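Side-chain contacts in sensor protein (Rhodopseudomonas palustris, PDB 2OOL), which senses light through a bound biliverdin chromophore and, in the full-length protein of which this is the chromophore-binding part, probably signals as a histidine kinase: residues Ser57-Ala60 and Asn61-Asp64; Ser148-Val151 and Ala152-Leu156; Ala160-Pro163 and Thr164-Ile168. All coordinates share one frame; numbering follows the deposited sequence.

The three contacts follow one another in series along the chain; none nests in or crosses another, and each closes only a turn or two of local backbone. Contact 1 comes first, in the PAS fold, where strand 55-59 turns directly into helix 62-66. Contact 2 lies within helix 142-157, and contact 3 begins the next helix, 162-177, in the GAF domain. Contact 1 stands apart on the opposite side of the chain's centre, about 29 Å from contact 2 and about 34 Å from contact 3, between nearest atoms. Contacts 2 and 3 do touch: Leu-156 packs on Ile-168, tying the two successive helices together beside helix 308-332.

Contact 1: Ser57-Ala60 and Asn61-Asp64; sequences SVSA and NVED
Ser-59 and Asn-61 are joined by a short hydrogen bond in which Ser-59 OG donates to Asn-61 OD1 at 2.6 Å. The hydroxyl meets the amide oxygen almost head-on, with a C=O...donor angle of 164°. Each side chain carries its polar group between its own backbone N and carbonyl carbon (chi1 55° for Ser-59, 70° for Asn-61), which brings the two groups together alongside the turn. Next to this bond, Val-62 CG2 packs 3.7 Å from Ser-59 OG and meets Val-58 CG1 at 4.1 Å, the two valine side chains crossing at about a right angle. Backbone bonds close the turn: Val-62 N to Ser-59 O at 3.0 Å and Glu-63 N to Ala-60 O at 3.1 Å. A water donates to Ala-60 O and also to Glu-63 OE1, linking the bent glutamate chain back to the turn. In the second shell, Leu-45 N donates to Ser-59 OG and Asn-61 ND2 donates to Gly-43 O, so both polar side chains are tied to strand 44-48 and the residue just before it, while Phe-46 lies against both valines. The arrangement is a type I beta turn from Ser-59 to Val-62, carrying a strand of the PAS-fold sheet into a short helix.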
loop_
_atom_site.group_PDB
_atom_site.type_symbol
_atom_site.label_atom_id
_atom_site.label_comp_id
_atom_site.label_asym_id
_atom_site.label_seq_id
_atom_site.Cartn_x
_atom_site.Cartn_y
_atom_site.Cartn_z
ATOM N N SER A 57 25.334 -23.698 7.022
ATOM C CA SER A 57 25.341 -24.069 5.618
ATOM C C SER A 57 25.236 -22.803 4.768
ATOM O O SER A 57 24.680 -21.804 5.248
ATOM C CB SER A 57 24.129 -24.968 5.311
ATOM O OG SER A 57 23.948 -25.140 3.922
ATOM N N VAL A 58 25.750 -22.870 3.526
ATOM C CA VAL A 58 25.645 -21.762 2.568
ATOM C C VAL A 58 25.464 -22.315 1.199
ATOM O O VAL A 58 25.924 -23.425 0.910
ATOM C CB VAL A 58 26.931 -20.830 2.478
ATOM C CG1 VAL A 58 26.760 -19.555 3.331
ATOM C CG2 VAL A 58 28.183 -21.583 2.811
ATOM N N SER A 59 24.782 -21.538 0.368
ATOM C CA SER A 59 24.742 -21.765 -1.063
ATOM C C SER A 59 26.137 -21.510 -1.648
ATOM O O SER A 59 26.864 -20.564 -1.224
ATOM C CB SER A 59 23.680 -20.862 -1.746
ATOM O OG SER A 59 23.870 -19.484 -1.457
ATOM N N ALA A 60 26.498 -22.370 -2.606
ATOM C CA ALA A 60 27.825 -22.393 -3.200
ATOM C C ALA A 60 28.176 -21.092 -3.905
ATOM O O ALA A 60 29.351 -20.766 -4.005
ATOM C CB ALA A 60 27.919 -23.545 -4.226
ATOM N N ASN A 61 27.156 -20.404 -4.444
ATOM C CA ASN A 61 27.319 -19.102 -5.115
ATOM C C ASN A 61 27.843 -17.991 -4.212
ATOM O O ASN A 61 28.331 -16.974 -4.686
ATOM C CB ASN A 61 26.016 -18.649 -5.858
ATOM C CG ASN A 61 24.857 -18.255 -4.921
ATOM O OD1 ASN A 61 24.762 -18.728 -3.809
ATOM N ND2 ASN A 61 23.976 -17.361 -5.393
ATOM N N VAL A 62 27.772 -18.189 -2.907
ATOM C CA VAL A 62 28.428 -17.300 -1.957
ATOM C C VAL A 62 29.941 -17.152 -2.234
ATOM O O VAL A 62 30.521 -16.134 -1.885
ATOM C CB VAL A 62 28.130 -17.780 -0.526
ATOM C CG1 VAL A 62 29.068 -17.264 0.437
ATOM C CG2 VAL A 62 26.670 -17.385 -0.176
ATOM N N GLU A 63 30.557 -18.139 -2.886
ATOM C CA GLU A 63 31.959 -18.043 -3.292
ATOM C C GLU A 63 32.196 -16.813 -4.157
ATOM O O GLU A 63 33.231 -16.146 -4.033
ATOM C CB GLU A 63 32.399 -19.302 -4.050
ATOM C CG GLU A 63 33.761 -19.188 -4.724
ATOM C CD GLU A 63 34.521 -20.523 -4.756
ATOM O OE1 GLU A 63 34.023 -21.517 -5.340
ATOM O OE2 GLU A 63 35.620 -20.571 -4.177
ATOM N N ASP A 64 31.246 -16.491 -5.025
ATOM C CA ASP A 64 31.412 -15.308 -5.825
ATOM C C ASP A 64 31.160 -14.039 -5.020
ATOM O O ASP A 64 31.604 -12.968 -5.413
ATOM C CB ASP A 64 30.479 -15.317 -7.021
ATOM C CG ASP A 64 30.475 -16.640 -7.752
ATOM O OD1 ASP A 64 31.578 -17.149 -8.096
ATOM O OD2 ASP A 64 29.359 -17.161 -7.972
HETATM O O HOH W 1 31.352 -22.563 -4.893
#

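Contact 2: Ser148-Val151 and Ala152-Leu156; sequences SVRV and AIRRL
Val-151 and Arg-155 lie side by side, one turn of helix apart and pointing the same way. Val-151 CG2 sits over the centre of one face of the Arg-155 guanidinium, 3.8 Å from Arg-155 CZ, an apolar methyl laid against a flat cation. The arginine reaches this position with CG anti to its carbonyl carbon (chi1 -83°) and an extended chain from there to NE. The other valine methyl, CG1, covers one face of the Arg-150 guanidinium toward its rim, while Val-151 CB faces the guanidinium of Arg-154, so this branched residue is set among three arginines. Arg-150 and Arg-154 also run alongside each other; their guanidinium planes are 49° apart, with Arg-150 NH2 3.8 Å from Arg-154 NH1. These like charges would be expected to repel, but Arg-150 NH2 has a salt bridge to Glu-315 of the second subunit, which probably offsets this. On another side of the helix, Val-149 CG1 meets Ile-153 CD1 at 4.1 Å. Backbone i to i+4 hydrogen bonds join each pair one turn apart. Val-149 and Ile-153 pack on Leu-316 of helix 308-332, Ala-152 rests on Glu-172 of helix 162-177, and Ile-153 and Arg-154 meet Gln-319 of the second subunit.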
loop_
_atom_site.group_PDB
_atom_site.type_symbol
_atom_site.label_atom_id
_atom_site.label_comp_id
_atom_site.label_asym_id
_atom_site.label_seq_id
_atom_site.Cartn_x
_atom_site.Cartn_y
_atom_site.Cartn_z
ATOM N N SER A 148 -2.128 3.179 -5.911
ATOM C CA SER A 148 -2.728 2.152 -6.777
ATOM C C SER A 148 -3.219 0.949 -5.965
ATOM O O SER A 148 -4.329 0.482 -6.180
ATOM C CB SER A 148 -1.803 1.707 -7.944
ATOM O OG SER A 148 -0.686 0.976 -7.491
ATOM N N VAL A 149 -2.420 0.460 -5.012
ATOM C CA VAL A 149 -2.886 -0.636 -4.132
ATOM C C VAL A 149 -4.187 -0.250 -3.368
ATOM O O VAL A 149 -5.154 -1.007 -3.329
ATOM C CB VAL A 149 -1.789 -1.130 -3.169
ATOM C CG1 VAL A 149 -2.389 -2.086 -2.127
ATOM C CG2 VAL A 149 -0.645 -1.811 -3.939
ATOM N N ARG A 150 -4.235 0.965 -2.840
ATOM C CA ARG A 150 -5.418 1.464 -2.129
ATOM C C ARG A 150 -6.699 1.525 -3.010
ATOM O O ARG A 150 -7.778 1.072 -2.580
ATOM C CB ARG A 150 -5.112 2.834 -1.493
ATOM C CG ARG A 150 -6.330 3.478 -0.824
ATOM C CD ARG A 150 -6.080 4.909 -0.348
ATOM N NE ARG A 150 -6.039 5.890 -1.439
ATOM C CZ ARG A 150 -7.100 6.348 -2.095
ATOM N NH1 ARG A 150 -6.925 7.241 -3.064
ATOM N NH2 ARG A 150 -8.330 5.918 -1.811
ATOM N N VAL A 151 -6.605 2.088 -4.215
ATOM C CA VAL A 151 -7.808 2.208 -5.038
ATOM C C VAL A 151 -8.240 0.817 -5.538
ATOM O O VAL A 151 -9.413 0.520 -5.572
ATOM C CB VAL A 151 -7.764 3.353 -6.153
ATOM C CG1 VAL A 151 -6.849 4.523 -5.761
ATOM C CG2 VAL A 151 -7.472 2.828 -7.577
ATOM N N ALA A 152 -7.290 -0.054 -5.859
ATOM C CA ALA A 152 -7.585 -1.470 -6.196
ATOM C C ALA A 152 -8.328 -2.230 -5.074
ATOM O O ALA A 152 -9.306 -2.903 -5.346
ATOM C CB ALA A 152 -6.309 -2.203 -6.567
ATOM N N ILE A 153 -7.853 -2.142 -3.834
ATOM C CA ILE A 153 -8.513 -2.813 -2.692
ATOM C C ILE A 153 -9.964 -2.339 -2.551
ATOM O O ILE A 153 -10.878 -3.119 -2.337
ATOM C CB ILE A 153 -7.817 -2.494 -1.341
ATOM C CG1 ILE A 153 -6.492 -3.233 -1.196
ATOM C CG2 ILE A 153 -8.731 -2.849 -0.144
ATOM C CD1 ILE A 153 -5.717 -2.841 0.099
ATOM N N ARG A 154 -10.148 -1.035 -2.626
ATOM C CA ARG A 154 -11.478 -0.451 -2.588
ATOM C C ARG A 154 -12.395 -0.922 -3.745
ATOM O O ARG A 154 -13.594 -1.151 -3.538
ATOM C CB ARG A 154 -11.330 1.066 -2.601
ATOM C CG ARG A 154 -12.601 1.831 -2.401
ATOM C CD ARG A 154 -12.346 3.261 -2.811
ATOM N NE ARG A 154 -12.507 3.448 -4.253
ATOM C CZ ARG A 154 -11.924 4.413 -4.970
ATOM N NH1 ARG A 154 -11.084 5.278 -4.390
ATOM N NH2 ARG A 154 -12.180 4.518 -6.283
ATOM N N ARG A 155 -11.832 -1.071 -4.942
ATOM C CA ARG A 155 -12.604 -1.499 -6.108
ATOM C C ARG A 155 -12.970 -2.963 -5.997
ATOM O O ARG A 155 -14.086 -3.367 -6.314
ATOM C CB ARG A 155 -11.827 -1.288 -7.403
ATOM C CG ARG A 155 -11.938 0.116 -7.930
ATOM C CD ARG A 155 -10.876 0.435 -8.987
ATOM N NE ARG A 155 -10.911 1.872 -9.311
ATOM C CZ ARG A 155 -10.165 2.474 -10.242
ATOM N NH1 ARG A 155 -9.299 1.778 -10.994
ATOM N NH2 ARG A 155 -10.279 3.784 -10.415
ATOM N N LEU A 156 -12.007 -3.751 -5.552
ATOM C CA LEU A 156 -12.212 -5.166 -5.356
ATOM C C LEU A 156 -13.385 -5.348 -4.411
ATOM O O LEU A 156 -14.229 -6.197 -4.633
ATOM C CB LEU A 156 -10.940 -5.785 -4.765
ATOM C CG LEU A 156 -10.290 -7.003 -5.408
ATOM C CD1 LEU A 156 -10.476 -7.104 -6.863
ATOM C CD2 LEU A 156 -8.753 -7.022 -5.065
#

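Contact 3: Ala160-Pro163 and Thr164-Ile168; sequences ADLP and TACWI
Asp-161 swings its carboxylate across the side chain of Thr-164, the two crossing at about a right angle. A single carboxylate oxygen takes two bonds there: Asp-161 OD1 accepts from Thr-164 N at 2.9 Å and from Thr-164 OG1 at 2.7 Å. The amide arrives nearly in line with the C-O bond, whereas the hydroxyl comes from above the carboxylate plane, 37° out of it. With CG held between backbone N and carbonyl carbon (chi1 63°), the aspartate folds back over the first turn, and as the N-cap residue it closes the start of helix 162-177. Its negative charge faces the amide end of the helix, where the helix dipole would be expected to stabilise it. With an alanine here, Thr-164 N and OG1 would probably both lose their acceptor, leaving the helix start without its side-chain cap. Pro-163, which has no N-H to offer, fits into this turn, and Pro-163 O accepts from Trp-167 N one turn on. Cys-166 N bonds to Leu-162 O at 2.8 Å, nearly straight, and the side chains of the same pair meet, with Leu-162 CD1 3.9 Å from Cys-166 SG. The Trp-167 indole leads away from the turn, and its side chain touches Asp-199 of strand 193-200. Around the helix start, Leu-162 and Ala-165 pack on Ile-325 and Leu-321 of helix 308-332, Cys-166 lies against Ile-196 and Ala-197 of strand 193-200 in the GAF sheet, and Ile-168 touches Arg-155 of helix 142-157.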
loop_
_atom_site.group_PDB
_atom_site.type_symbol
_atom_site.label_atom_id
_atom_site.label_comp_id
_atom_site.label_asym_id
_atom_site.label_seq_id
_atom_site.Cartn_x
_atom_site.Cartn_y
_atom_site.Cartn_z
ATOM N N ALA A 160 -19.099 -6.638 -8.214
ATOM C CA ALA A 160 -20.453 -7.210 -8.125
ATOM C C ALA A 160 -20.526 -8.678 -8.577
ATOM O O ALA A 160 -21.466 -9.412 -8.214
ATOM C CB ALA A 160 -21.451 -6.353 -8.938
ATOM N N ASP A 161 -19.561 -9.088 -9.397
ATOM C CA ASP A 161 -19.441 -10.480 -9.803
ATOM C C ASP A 161 -17.962 -10.904 -9.786
ATOM O O ASP A 161 -17.074 -10.063 -9.650
ATOM C CB ASP A 161 -20.083 -10.695 -11.174
ATOM C CG ASP A 161 -19.397 -9.916 -12.280
ATOM O OD1 ASP A 161 -18.209 -10.149 -12.514
ATOM O OD2 ASP A 161 -20.047 -9.088 -12.942
ATOM N N LEU A 162 -17.727 -12.208 -9.922
ATOM C CA LEU A 162 -16.400 -12.796 -9.760
ATOM C C LEU A 162 -15.422 -12.448 -10.884
ATOM O O LEU A 162 -14.297 -12.063 -10.614
ATOM C CB LEU A 162 -16.504 -14.332 -9.611
ATOM C CG LEU A 162 -15.229 -15.124 -9.340
ATOM C CD1 LEU A 162 -14.715 -14.769 -7.947
ATOM C CD2 LEU A 162 -15.459 -16.651 -9.472
ATOM N N PRO A 163 -15.829 -12.617 -12.149
ATOM C CA PRO A 163 -14.871 -12.218 -13.191
ATOM C C PRO A 163 -14.421 -10.757 -13.076
ATOM O O PRO A 163 -13.293 -10.450 -13.412
ATOM C CB PRO A 163 -15.640 -12.456 -14.495
ATOM C CG PRO A 163 -16.734 -13.438 -14.120
ATOM C CD PRO A 163 -17.092 -13.139 -12.710
ATOM N N THR A 164 -15.286 -9.870 -12.600
ATOM C CA THR A 164 -14.900 -8.473 -12.370
ATOM C C THR A 164 -13.884 -8.380 -11.216
ATOM O O THR A 164 -12.905 -7.648 -11.308
ATOM C CB THR A 164 -16.129 -7.593 -12.071
ATOM O OG1 THR A 164 -17.108 -7.792 -13.102
ATOM C CG2 THR A 164 -15.770 -6.095 -12.008
ATOM N N ALA A 165 -14.126 -9.127 -10.143
ATOM C CA ALA A 165 -13.240 -9.096 -8.993
ATOM C C ALA A 165 -11.866 -9.631 -9.411
ATOM O O ALA A 165 -10.838 -9.019 -9.125
ATOM C CB ALA A 165 -13.810 -9.912 -7.854
ATOM N N CYS A 166 -11.879 -10.753 -10.126
ATOM C CA CYS A 166 -10.654 -11.383 -10.571
ATOM C C CYS A 166 -9.856 -10.515 -11.518
ATOM O O CYS A 166 -8.616 -10.485 -11.427
ATOM C CB CYS A 166 -10.942 -12.757 -11.179
ATOM S SG CYS A 166 -11.452 -13.925 -9.902
ATOM N N TRP A 167 -10.546 -9.803 -12.395
ATOM C CA TRP A 167 -9.899 -8.912 -13.366
ATOM C C TRP A 167 -9.317 -7.644 -12.710
ATOM O O TRP A 167 -8.251 -7.186 -13.082
ATOM C CB TRP A 167 -10.845 -8.559 -14.542
ATOM C CG TRP A 167 -10.144 -7.666 -15.520
ATOM C CD1 TRP A 167 -9.373 -8.039 -16.583
ATOM C CD2 TRP A 167 -10.077 -6.238 -15.457
ATOM N NE1 TRP A 167 -8.862 -6.922 -17.216
ATOM C CE2 TRP A 167 -9.264 -5.808 -16.525
ATOM C CE3 TRP A 167 -10.637 -5.280 -14.598
ATOM C CZ2 TRP A 167 -8.997 -4.465 -16.759
ATOM C CZ3 TRP A 167 -10.382 -3.941 -14.840
ATOM C CH2 TRP A 167 -9.573 -3.545 -15.914
ATOM N N ILE A 168 -10.008 -7.083 -11.730
ATOM C CA ILE A 168 -9.448 -5.993 -10.953
ATOM C C ILE A 168 -8.139 -6.502 -10.326
ATOM O O ILE A 168 -7.129 -5.856 -10.412
ATOM C CB ILE A 168 -10.448 -5.482 -9.866
ATOM C CG1 ILE A 168 -11.658 -4.779 -10.533
ATOM C CG2 ILE A 168 -9.748 -4.546 -8.866
ATOM C CD1 ILE A 168 -12.996 -4.827 -9.768
#